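Local structure of xylosidase (Xanthomonas axonopodis pv. citri, 6XN2) at residues A113-W118 with P134-D139; G140-G145 with G190-H195; D82-H87 with L105-V110; Y167-A172 with F255-W260. The protein probably hydrolyses the beta-1,4-linked xylose units of xylo-oligosaccharides as a family 43 glycoside hydrolase, and binds xylose in its central pocket. One frame throughout, in Å; residues are numbered along the deposited sequence.

How the contacts relate
Following the chain from its N terminus, contact 3 comes first: it closes the hairpin of strands 85-91 and 99-106 at its open end. Contact 1 then ties the loop after that hairpin, 113-118, to the end of strand 128-136 in the next sheet. Residues 140-145 follow at once, and strand 142-149 pairs beside 128-136, so contacts 1 and 2 share a sheet. Contacts 2 and 4 cross, their segments alternating along the chain, and S168 OG bonds to G191 O between them. Contact 4 brings the loop before strand 172-175 to strand 257-264, 83 residues on. Contacts 1 and 4 both reach the bound xylose; nothing nests.

Contact 1: residues A113-W118 with P134-D139; sequences AQRQMW and PAKRAD. With XYP (beta-D-xylopyranose), chain E.
K136 NZ hydrogen-bonds to Q116 OE1, approaching in the plane of the amide carbonyl, though the separation of 2.5 Å is doubtfully short. The two side chains run side by side in the same direction, and K136 reaches the amide by a bend at chi3 (-87°). Q116 OE1 also sits over the centre of the R115 guanidinium, 3.5 Å above its plane. R115 NH2 and K136 NZ, two like charges, are 3.6 Å apart; the amide oxygen beside them and a water that accepts from R115 NH2 and, weakly, from K136 NZ probably ease their repulsion. A second water joins R115 NE, Q114 OE1 and R137 O. Beneath these polar ends the backbones pair. K136 O accepts from Q114 N at 2.8 Å and, weakly, from R115 N, while K136 N returns a bond to R115 O, a classic beta bulge. W118 N donates to P134 O at 3.0 Å, and W118 CB packs on P134 CG at 3.6 Å. Apolar contacts of A135 CB with A113 CB and M117 SD fill the side away from the lysine. In the second shell, F81 O accepts bonds from W118 NE1 and Q116 NE2, fixing the indole. Xylose C4 lies over one indole face, offset toward its rim. An aromatic face against a sugar carbon is common in carbohydrate sites, here the xylose pocket of a family 43 five-bladed beta-propeller.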
# COMPACT_ATOMS: atom_id res chain seq x y z
N ALA A 113 -13.02 15.90 1.69
CA ALA A 113 -12.07 15.47 2.72
C ALA A 113 -11.65 16.60 3.64
O ALA A 113 -11.47 17.73 3.19
CB ALA A 113 -10.84 14.85 2.07
N GLN A 114 -11.47 16.29 4.92
CA GLN A 114 -10.98 17.28 5.87
C GLN A 114 -9.49 17.12 6.14
O GLN A 114 -8.75 18.10 6.19
CB GLN A 114 -11.75 17.19 7.20
CG GLN A 114 -11.41 18.32 8.16
CD GLN A 114 -11.61 17.94 9.63
OE1 GLN A 114 -12.60 17.30 9.99
NE2 GLN A 114 -10.66 18.34 10.47
N ARG A 115 -9.04 15.88 6.32
CA ARG A 115 -7.68 15.65 6.77
C ARG A 115 -7.18 14.24 6.46
O ARG A 115 -7.91 13.40 5.93
CB ARG A 115 -7.59 15.90 8.28
CG ARG A 115 -8.47 14.96 9.09
CD ARG A 115 -8.63 15.42 10.53
NE ARG A 115 -9.19 14.35 11.35
CZ ARG A 115 -8.49 13.62 12.21
NH1 ARG A 115 -7.19 13.87 12.39
NH2 ARG A 115 -9.08 12.66 12.92
N GLN A 116 -5.91 14.01 6.81
CA GLN A 116 -5.27 12.71 6.75
C GLN A 116 -5.29 12.10 5.35
O GLN A 116 -6.03 11.15 5.05
CB GLN A 116 -5.90 11.76 7.77
CG GLN A 116 -5.63 12.22 9.20
CD GLN A 116 -6.12 11.23 10.23
OE1 GLN A 116 -7.29 10.86 10.25
NE2 GLN A 116 -5.22 10.81 11.11
N MET A 117 -4.45 12.67 4.49
CA MET A 117 -4.23 12.15 3.15
C MET A 117 -3.23 11.00 3.24
O MET A 117 -2.02 11.23 3.28
CB MET A 117 -3.73 13.26 2.24
CG MET A 117 -4.69 14.44 2.14
SD MET A 117 -5.95 14.13 0.89
CE MET A 117 -5.16 14.80 -0.56
N TRP A 118 -3.74 9.79 3.34
CA TRP A 118 -2.94 8.59 3.55
C TRP A 118 -2.49 7.85 2.30
O TRP A 118 -2.66 8.33 1.24
CB TRP A 118 -3.64 7.69 4.57
CG TRP A 118 -3.60 8.24 5.98
CD1 TRP A 118 -3.17 9.44 6.37
CD2 TRP A 118 -3.98 7.56 7.17
NE1 TRP A 118 -3.26 9.57 7.72
CE2 TRP A 118 -3.75 8.42 8.24
CE3 TRP A 118 -4.48 6.29 7.44
CZ2 TRP A 118 -4.00 8.06 9.53
CZ3 TRP A 118 -4.73 5.95 8.72
CH2 TRP A 118 -4.49 6.82 9.75
N PRO A 134 -6.82 7.64 0.11
CA PRO A 134 -7.72 7.62 1.26
C PRO A 134 -7.62 8.93 2.04
O PRO A 134 -6.53 9.46 2.27
CB PRO A 134 -7.19 6.44 2.08
CG PRO A 134 -5.70 6.48 1.83
CD PRO A 134 -5.50 7.08 0.44
N ALA A 135 -8.77 9.47 2.42
CA ALA A 135 -8.78 10.64 3.28
C ALA A 135 -9.98 10.56 4.20
O ALA A 135 -10.90 9.77 3.98
CB ALA A 135 -8.80 11.92 2.46
N LYS A 136 -9.97 11.39 5.24
CA LYS A 136 -10.99 11.35 6.26
C LYS A 136 -11.97 12.50 6.08
O LYS A 136 -11.56 13.66 5.93
CB LYS A 136 -10.33 11.40 7.64
CG LYS A 136 -11.26 11.10 8.79
CD LYS A 136 -10.49 10.93 10.09
CE LYS A 136 -10.02 9.50 10.28
NZ LYS A 136 -9.04 9.42 11.39
N ARG A 137 -13.26 12.20 6.13
CA ARG A 137 -14.28 13.20 6.05
C ARG A 137 -14.35 13.98 7.34
O ARG A 137 -13.85 13.55 8.35
CB ARG A 137 -15.65 12.58 5.82
CG ARG A 137 -15.77 11.73 4.60
CD ARG A 137 -17.18 11.29 4.28
NE ARG A 137 -17.91 10.83 5.43
CZ ARG A 137 -18.56 9.67 5.51
NH1 ARG A 137 -18.52 8.84 4.52
NH2 ARG A 137 -19.21 9.35 6.60
N ALA A 138 -15.03 15.11 7.31
CA ALA A 138 -15.15 15.91 8.52
C ALA A 138 -15.74 15.10 9.68
O ALA A 138 -15.41 15.34 10.83
CB ALA A 138 -15.99 17.14 8.26
N ASP A 139 -16.60 14.13 9.36
CA ASP A 139 -17.24 13.33 10.41
C ASP A 139 -16.38 12.15 10.87
O ASP A 139 -16.86 11.26 11.58
CB ASP A 139 -18.62 12.82 9.95
CG ASP A 139 -18.54 11.79 8.81
OD1 ASP A 139 -17.44 11.38 8.38
OD2 ASP A 139 -19.62 11.37 8.35
O1 XYP E . -1.75 3.03 9.30
C1 XYP E . -0.90 3.58 8.32
C2 XYP E . -1.64 3.60 7.00
C3 XYP E . -1.02 4.51 5.99
C4 XYP E . -0.72 5.86 6.62
C5 XYP E . 0.13 5.66 7.84
O2 XYP E . -1.72 2.31 6.39
O3 XYP E . -2.01 4.61 5.02
O4 XYP E . 0.00 6.64 5.73
O5 XYP E . -0.54 4.86 8.77
O HOH W 1 -11.99 14.46 10.74
O HOH W 2 -7.88 10.60 14.15

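Contact 2: residues G140-G145 with G190-H195; sequences GMFQIG and GGQLQH
Two neighbouring blades of the beta-propeller meet here: the start of strand 142-149 in one sheet, and the loop that follows strand 181-185 in the next. The bridge is the primary amide of Q192, which uses both of its ends on the backbone of 140-142. Q192 NE2 donates to G140 O at 2.9 Å, with the acceptor in the amide plane and an N-H...O angle of 165°. Q192 OE1 accepts from F142 N, also at 2.9 Å, the donor tilted 30° from the carbonyl plane. The chain of Q192 is extended beyond CG, which carries the amide straight across to the strand. A water donates to Q192 OE1 at 2.6 Å and to F142 O. M141 crosses the glutamine at about a right angle, its CE 3.9 Å from Q192 NE2. On the other flank the F142 ring presents its edge to G190 O, which lies 3.6 Å from CE2, and its plane is turned 60° from that of the amide. The ring also meets W118 and I169 of the sugar pocket. With one N-H given and two hydrogens received, the amide is held against flipping: exchanging its ends would set like against like.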
# COMPACT_ATOMS: atom_id res chain seq x y z
N GLY A 140 -15.12 12.15 10.46
CA GLY A 140 -14.17 11.18 10.97
C GLY A 140 -14.05 9.87 10.21
O GLY A 140 -13.20 9.04 10.53
N MET A 141 -14.87 9.66 9.21
CA MET A 141 -14.83 8.45 8.45
C MET A 141 -13.92 8.51 7.23
O MET A 141 -13.99 9.42 6.47
CB MET A 141 -16.22 8.09 7.94
CG MET A 141 -17.29 7.87 8.99
SD MET A 141 -16.95 6.53 10.11
CE MET A 141 -16.11 7.35 11.40
N PHE A 142 -13.06 7.52 7.10
CA PHE A 142 -12.21 7.37 5.91
C PHE A 142 -13.02 6.92 4.70
O PHE A 142 -13.91 6.08 4.81
CB PHE A 142 -11.09 6.35 6.15
CG PHE A 142 -9.85 6.94 6.79
CD1 PHE A 142 -9.12 7.93 6.15
CD2 PHE A 142 -9.39 6.46 8.01
CE1 PHE A 142 -7.98 8.45 6.72
CE2 PHE A 142 -8.25 6.97 8.58
CZ PHE A 142 -7.54 7.97 7.93
N GLN A 143 -12.63 7.37 3.54
CA GLN A 143 -13.16 6.96 2.27
C GLN A 143 -12.04 7.13 1.24
O GLN A 143 -11.04 7.70 1.49
CB GLN A 143 -14.42 7.71 1.85
CG GLN A 143 -15.72 7.09 2.30
CD GLN A 143 -16.92 7.63 1.56
OE1 GLN A 143 -17.49 8.58 1.96
NE2 GLN A 143 -17.27 7.01 0.50
N ILE A 144 -12.25 6.61 0.07
CA ILE A 144 -11.24 6.67 -0.96
C ILE A 144 -11.74 7.56 -2.08
O ILE A 144 -12.82 7.34 -2.62
CB ILE A 144 -10.92 5.26 -1.48
CG1 ILE A 144 -10.23 4.47 -0.37
CG2 ILE A 144 -10.02 5.35 -2.72
CD1 ILE A 144 -10.08 3.04 -0.68
N GLY A 145 -10.96 8.59 -2.39
CA GLY A 145 -11.28 9.48 -3.49
C GLY A 145 -10.33 9.26 -4.65
O GLY A 145 -9.36 8.52 -4.54
N GLY A 190 -6.93 1.78 13.08
CA GLY A 190 -7.17 3.12 12.64
C GLY A 190 -7.73 3.29 11.24
O GLY A 190 -8.28 4.27 10.89
N GLY A 191 -7.61 2.25 10.47
CA GLY A 191 -8.10 2.30 9.13
C GLY A 191 -9.57 2.12 8.99
O GLY A 191 -9.96 2.17 7.84
N GLN A 192 -10.23 1.52 10.03
CA GLN A 192 -11.69 1.42 10.17
C GLN A 192 -12.40 0.28 9.43
O GLN A 192 -13.62 0.17 9.52
CB GLN A 192 -12.36 2.74 9.75
CG GLN A 192 -11.87 3.97 10.53
CD GLN A 192 -12.50 5.28 10.06
OE1 GLN A 192 -13.09 5.36 8.99
NE2 GLN A 192 -12.37 6.31 10.88
N LEU A 193 -11.65 -0.58 8.74
CA LEU A 193 -12.28 -1.68 7.99
C LEU A 193 -13.13 -2.60 8.88
O LEU A 193 -14.08 -3.23 8.42
CB LEU A 193 -11.21 -2.50 7.26
CG LEU A 193 -11.65 -3.75 6.49
CD1 LEU A 193 -12.57 -3.42 5.31
CD2 LEU A 193 -10.43 -4.53 6.00
N GLN A 194 -12.78 -2.65 10.17
CA GLN A 194 -13.46 -3.52 11.12
C GLN A 194 -14.91 -3.08 11.37
O GLN A 194 -15.71 -3.86 11.88
CB GLN A 194 -12.70 -3.57 12.44
CG GLN A 194 -12.71 -2.27 13.24
CD GLN A 194 -11.62 -1.30 12.83
OE1 GLN A 194 -11.01 -1.42 11.76
NE2 GLN A 194 -11.37 -0.31 13.68
N HIS A 195 -15.22 -1.84 11.02
CA HIS A 195 -16.58 -1.32 11.18
C HIS A 195 -17.51 -1.62 10.01
O HIS A 195 -18.64 -1.13 9.96
CB HIS A 195 -16.55 0.18 11.42
CG HIS A 195 -16.05 0.56 12.78
ND1 HIS A 195 -14.85 1.21 12.98
CD2 HIS A 195 -16.57 0.34 14.01
CE1 HIS A 195 -14.67 1.40 14.27
NE2 HIS A 195 -15.69 0.87 14.92
O HOH W 3 -14.21 4.35 6.84

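Contact 3: residues D82-H87 with L105-V110; sequences DMADYH and LHVRDV
A84-Y86 and L105-V107 run antiparallel, held by two backbone hydrogen bonds. V107 N donates to A84 O at 2.8 Å, and Y86 N to L105 O at 3.0 Å. Between them D85 and H106 form a non-hydrogen-bonded pair, their CA atoms 4.2 Å apart, and D85 CA comes to 3.2 Å from L105 O in a CA-H...O contact. Beyond H106 the chain turns into the 3-10 segment 107-109, where D109 N bonds back to H106 O. This is the open end of the hairpin of strands 85-91 and 99-106, the last two strands of a four-stranded antiparallel propeller blade, with 99-106 at its edge. H106 dominates the side of D85. With its CG opposite the backbone N (chi1 -166°), the imidazole lies under A84 O, which stands 3.7 Å above the ring centre, and A84 CB is near NE2. The opposite face of the ring carries R108 NH1, offset toward the rim, while R108 N donates in the ring plane to H106 ND1, fixing the ring's rotation. D85 turns its carboxylate away from the histidine, and OD1 bonds to H66 on the adjoining strand. On the other face, Y86 and L105 lie alongside each other; L105 CD2 meets the edge of the phenol ring at Y86 CD2, 4.2 Å away. The phenol continues inward past P134, and its OH hydrogen-bonds to W118 O.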
# COMPACT_ATOMS: atom_id res chain seq x y z
N ASP A 82 -0.89 13.17 10.10
CA ASP A 82 -1.68 14.29 9.63
C ASP A 82 -1.27 14.80 8.27
O ASP A 82 -1.20 15.97 8.05
CB ASP A 82 -1.52 15.43 10.61
CG ASP A 82 -2.65 16.40 10.56
OD1 ASP A 82 -3.75 16.03 10.14
OD2 ASP A 82 -2.43 17.55 10.97
N MET A 83 -1.03 13.90 7.35
CA MET A 83 -0.61 14.28 6.02
C MET A 83 -1.69 15.07 5.28
O MET A 83 -2.85 14.86 5.48
CB MET A 83 -0.15 13.04 5.31
CG MET A 83 0.85 12.30 6.13
SD MET A 83 0.21 10.96 7.08
CE MET A 83 0.34 9.72 5.84
N ALA A 84 -1.27 15.98 4.41
CA ALA A 84 -2.23 16.85 3.73
C ALA A 84 -2.05 16.89 2.22
O ALA A 84 -2.86 17.49 1.52
CB ALA A 84 -2.14 18.27 4.29
N ASP A 85 -0.98 16.29 1.73
CA ASP A 85 -0.67 16.46 0.29
C ASP A 85 0.12 15.27 -0.25
O ASP A 85 0.59 14.47 0.52
CB ASP A 85 0.15 17.73 0.11
CG ASP A 85 1.57 17.61 0.62
OD1 ASP A 85 2.39 17.20 -0.14
OD2 ASP A 85 1.80 17.90 1.77
N TYR A 86 0.26 15.23 -1.57
CA TYR A 86 0.99 14.20 -2.21
C TYR A 86 1.99 14.73 -3.21
O TYR A 86 1.73 15.66 -3.89
CB TYR A 86 0.06 13.26 -2.97
CG TYR A 86 -0.92 12.52 -2.12
CD1 TYR A 86 -0.50 11.70 -1.13
CD2 TYR A 86 -2.25 12.63 -2.33
CE1 TYR A 86 -1.38 11.03 -0.35
CE2 TYR A 86 -3.14 11.96 -1.55
CZ TYR A 86 -2.70 11.16 -0.55
OH TYR A 86 -3.57 10.51 0.24
N HIS A 87 3.14 14.10 -3.21
CA HIS A 87 4.14 14.39 -4.25
C HIS A 87 4.23 13.19 -5.18
O HIS A 87 3.73 12.15 -4.85
CB HIS A 87 5.52 14.61 -3.65
CG HIS A 87 5.68 15.93 -2.99
ND1 HIS A 87 6.69 16.77 -3.31
CD2 HIS A 87 4.98 16.53 -2.03
CE1 HIS A 87 6.60 17.84 -2.57
NE2 HIS A 87 5.57 17.71 -1.79
N LEU A 105 -1.30 17.29 -5.31
CA LEU A 105 -2.63 17.32 -4.77
C LEU A 105 -2.55 17.69 -3.32
O LEU A 105 -1.72 17.20 -2.62
CB LEU A 105 -3.33 15.97 -4.91
CG LEU A 105 -4.75 15.86 -4.38
CD1 LEU A 105 -5.66 16.83 -5.07
CD2 LEU A 105 -5.30 14.47 -4.46
N HIS A 106 -3.46 18.56 -2.91
CA HIS A 106 -3.54 19.00 -1.51
C HIS A 106 -4.97 18.78 -1.05
O HIS A 106 -5.85 18.94 -1.85
CB HIS A 106 -3.10 20.46 -1.36
CG HIS A 106 -2.85 20.87 0.05
ND1 HIS A 106 -3.85 21.21 0.90
CD2 HIS A 106 -1.72 21.00 0.75
CE1 HIS A 106 -3.35 21.50 2.07
NE2 HIS A 106 -2.06 21.39 2.00
N VAL A 107 -5.17 18.52 0.24
CA VAL A 107 -6.50 18.25 0.85
C VAL A 107 -7.44 19.45 0.73
O VAL A 107 -8.62 19.25 0.68
CB VAL A 107 -6.35 17.79 2.30
CG1 VAL A 107 -5.89 18.90 3.20
CG2 VAL A 107 -7.63 17.15 2.81
N ARG A 108 -6.91 20.67 0.63
CA ARG A 108 -7.73 21.88 0.41
C ARG A 108 -8.49 21.82 -0.93
O ARG A 108 -9.51 22.47 -1.01
CB ARG A 108 -6.83 23.11 0.54
CG ARG A 108 -6.05 23.44 -0.73
CD ARG A 108 -5.36 24.77 -0.66
NE ARG A 108 -4.44 24.83 0.44
CZ ARG A 108 -3.16 24.68 0.28
NH1 ARG A 108 -2.34 24.71 1.31
NH2 ARG A 108 -2.70 24.49 -0.93
N ASP A 109 -8.00 21.10 -1.93
CA ASP A 109 -8.67 20.95 -3.25
C ASP A 109 -9.50 19.66 -3.30
O ASP A 109 -9.98 19.33 -4.35
CB ASP A 109 -7.65 21.06 -4.37
CG ASP A 109 -7.02 22.44 -4.39
OD1 ASP A 109 -7.75 23.39 -4.25
OD2 ASP A 109 -5.82 22.51 -4.52
N VAL A 110 -9.61 18.97 -2.17
CA VAL A 110 -10.48 17.77 -2.06
C VAL A 110 -11.67 18.19 -1.20
O VAL A 110 -11.58 18.13 -0.01
CB VAL A 110 -9.74 16.57 -1.45
CG1 VAL A 110 -10.62 15.35 -1.43
CG2 VAL A 110 -8.46 16.29 -2.21

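Contact 4: residues Y167-A172 with F255-W260; sequences YSIDPA and FFEGPW. With XYP (beta-D-xylopyranose), chain E.
E257 points its CG between its own backbone N and carbonyl carbon (chi1 73°) and then extends, while D170 sets CG beside its backbone N (chi1 -69°); both carboxylates thereby reach the same xylose. D170 divides its oxygens between two sugar hydroxyls: O3 donates to OD1 at 2.8 Å and O2 to OD2 at 2.9 Å. E257 OE1 receives O1 of the sugar at 2.9 Å. D170 OD2 also takes a weak, bent bond from G258 N at 2.8 Å, and E257 CB lies 3.3 Å from that oxygen. The two acids stand close, D170 OD2 being 4.2 Å from E257 OE1. I169 CD1 flanks the sugar near O2. Behind the carboxylates the segments run almost parallel, 14° apart end to end. D170 O packs against P259 CD, and one water donates to both D170 O and P259 O. A172 CB presses on P259 O at 3.2 Å and touches the W260 ring obliquely. Outside the pair, D50 OD2 and A119 N also bond to the xylose, and H308 touches D170. Acidic side chains D50, D170 and E257 converging on one sugar at the centre of a five-bladed beta-propeller are the hallmark of a family 43 active site.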
# COMPACT_ATOMS: atom_id res chain seq x y z
N TYR A 167 -14.68 2.82 1.36
CA TYR A 167 -14.53 3.04 2.77
C TYR A 167 -13.15 2.56 3.21
O TYR A 167 -12.39 2.13 2.34
CB TYR A 167 -15.61 2.31 3.52
CG TYR A 167 -15.77 0.88 3.16
CD1 TYR A 167 -16.56 0.50 2.14
CD2 TYR A 167 -15.17 -0.08 3.88
CE1 TYR A 167 -16.73 -0.79 1.80
CE2 TYR A 167 -15.34 -1.38 3.56
CZ TYR A 167 -16.13 -1.73 2.51
OH TYR A 167 -16.31 -3.00 2.16
N SER A 168 -12.72 2.85 4.48
CA SER A 168 -11.42 2.44 4.99
C SER A 168 -10.31 3.09 4.14
O SER A 168 -10.51 4.16 3.54
CB SER A 168 -11.31 0.90 4.99
OG SER A 168 -10.22 0.46 5.79
N ILE A 169 -9.14 2.49 4.12
CA ILE A 169 -7.98 3.11 3.50
C ILE A 169 -7.14 2.27 2.56
O ILE A 169 -7.58 1.26 2.10
CB ILE A 169 -7.01 3.52 4.63
CG1 ILE A 169 -6.70 2.34 5.52
CG2 ILE A 169 -7.60 4.53 5.55
CD1 ILE A 169 -5.63 2.61 6.54
N ASP A 170 -5.97 2.80 2.21
CA ASP A 170 -4.93 2.05 1.50
C ASP A 170 -5.34 1.45 0.15
O ASP A 170 -5.22 0.23 -0.05
CB ASP A 170 -4.41 0.94 2.42
CG ASP A 170 -3.64 1.49 3.60
OD1 ASP A 170 -3.55 2.74 3.70
OD2 ASP A 170 -3.12 0.69 4.41
N PRO A 171 -5.75 2.27 -0.78
CA PRO A 171 -6.11 1.69 -2.06
C PRO A 171 -4.94 1.19 -2.86
O PRO A 171 -3.87 1.70 -2.75
CB PRO A 171 -6.67 2.87 -2.82
CG PRO A 171 -5.98 4.03 -2.25
CD PRO A 171 -5.82 3.72 -0.81
N ALA A 172 -5.16 0.13 -3.59
CA ALA A 172 -4.18 -0.36 -4.56
C ALA A 172 -4.92 -0.72 -5.84
O ALA A 172 -5.87 -1.50 -5.81
CB ALA A 172 -3.42 -1.56 -4.02
N PHE A 255 -4.43 -10.38 7.51
CA PHE A 255 -4.37 -9.05 6.93
C PHE A 255 -4.60 -7.91 7.91
O PHE A 255 -5.47 -7.97 8.69
CB PHE A 255 -5.37 -8.98 5.78
CG PHE A 255 -5.56 -7.61 5.23
CD1 PHE A 255 -4.71 -7.11 4.31
CD2 PHE A 255 -6.58 -6.83 5.67
CE1 PHE A 255 -4.86 -5.86 3.81
CE2 PHE A 255 -6.75 -5.57 5.18
CZ PHE A 255 -5.88 -5.08 4.24
N PHE A 256 -3.78 -6.87 7.84
CA PHE A 256 -3.93 -5.71 8.67
C PHE A 256 -4.22 -4.48 7.84
O PHE A 256 -5.19 -3.86 8.06
CB PHE A 256 -2.70 -5.45 9.50
CG PHE A 256 -2.85 -4.39 10.53
CD1 PHE A 256 -2.52 -3.09 10.26
CD2 PHE A 256 -3.24 -4.70 11.81
CE1 PHE A 256 -2.61 -2.13 11.21
CE2 PHE A 256 -3.33 -3.74 12.76
CZ PHE A 256 -3.02 -2.45 12.46
N GLU A 257 -3.35 -4.15 6.89
CA GLU A 257 -3.51 -3.00 6.02
C GLU A 257 -2.64 -3.07 4.76
O GLU A 257 -1.95 -4.01 4.55
CB GLU A 257 -3.25 -1.69 6.75
CG GLU A 257 -1.81 -1.39 7.08
CD GLU A 257 -1.64 -0.35 8.18
OE1 GLU A 257 -2.58 0.31 8.56
OE2 GLU A 257 -0.53 -0.16 8.65
N GLY A 258 -2.79 -2.08 3.91
CA GLY A 258 -1.96 -1.90 2.73
C GLY A 258 -1.83 -3.03 1.73
O GLY A 258 -0.70 -3.47 1.44
N PRO A 259 -2.92 -3.49 1.14
CA PRO A 259 -2.82 -4.55 0.17
C PRO A 259 -2.15 -4.13 -1.11
O PRO A 259 -2.16 -3.02 -1.46
CB PRO A 259 -4.27 -4.88 -0.13
CG PRO A 259 -5.00 -3.67 0.15
CD PRO A 259 -4.27 -2.95 1.23
N TRP A 260 -1.52 -5.07 -1.77
CA TRP A 260 -0.91 -4.81 -3.07
C TRP A 260 -1.01 -6.10 -3.85
O TRP A 260 -0.85 -7.18 -3.29
CB TRP A 260 0.55 -4.36 -2.94
CG TRP A 260 1.23 -4.08 -4.27
CD1 TRP A 260 1.90 -4.97 -5.06
CD2 TRP A 260 1.30 -2.81 -4.95
NE1 TRP A 260 2.38 -4.34 -6.18
CE2 TRP A 260 2.03 -3.02 -6.14
CE3 TRP A 260 0.82 -1.52 -4.67
CZ2 TRP A 260 2.29 -1.98 -7.05
CZ3 TRP A 260 1.08 -0.50 -5.57
CH2 TRP A 260 1.81 -0.74 -6.75
O1 XYP E . -1.75 3.03 9.30
C1 XYP E . -0.90 3.58 8.32
C2 XYP E . -1.64 3.60 7.00
C3 XYP E . -1.02 4.51 5.99
C4 XYP E . -0.72 5.86 6.62
C5 XYP E . 0.13 5.66 7.84
O2 XYP E . -1.72 2.31 6.39
O3 XYP E . -2.01 4.61 5.02
O4 XYP E . 0.00 6.64 5.73
O5 XYP E . -0.54 4.86 8.77
O HOH W 4 -2.56 -0.56 -0.23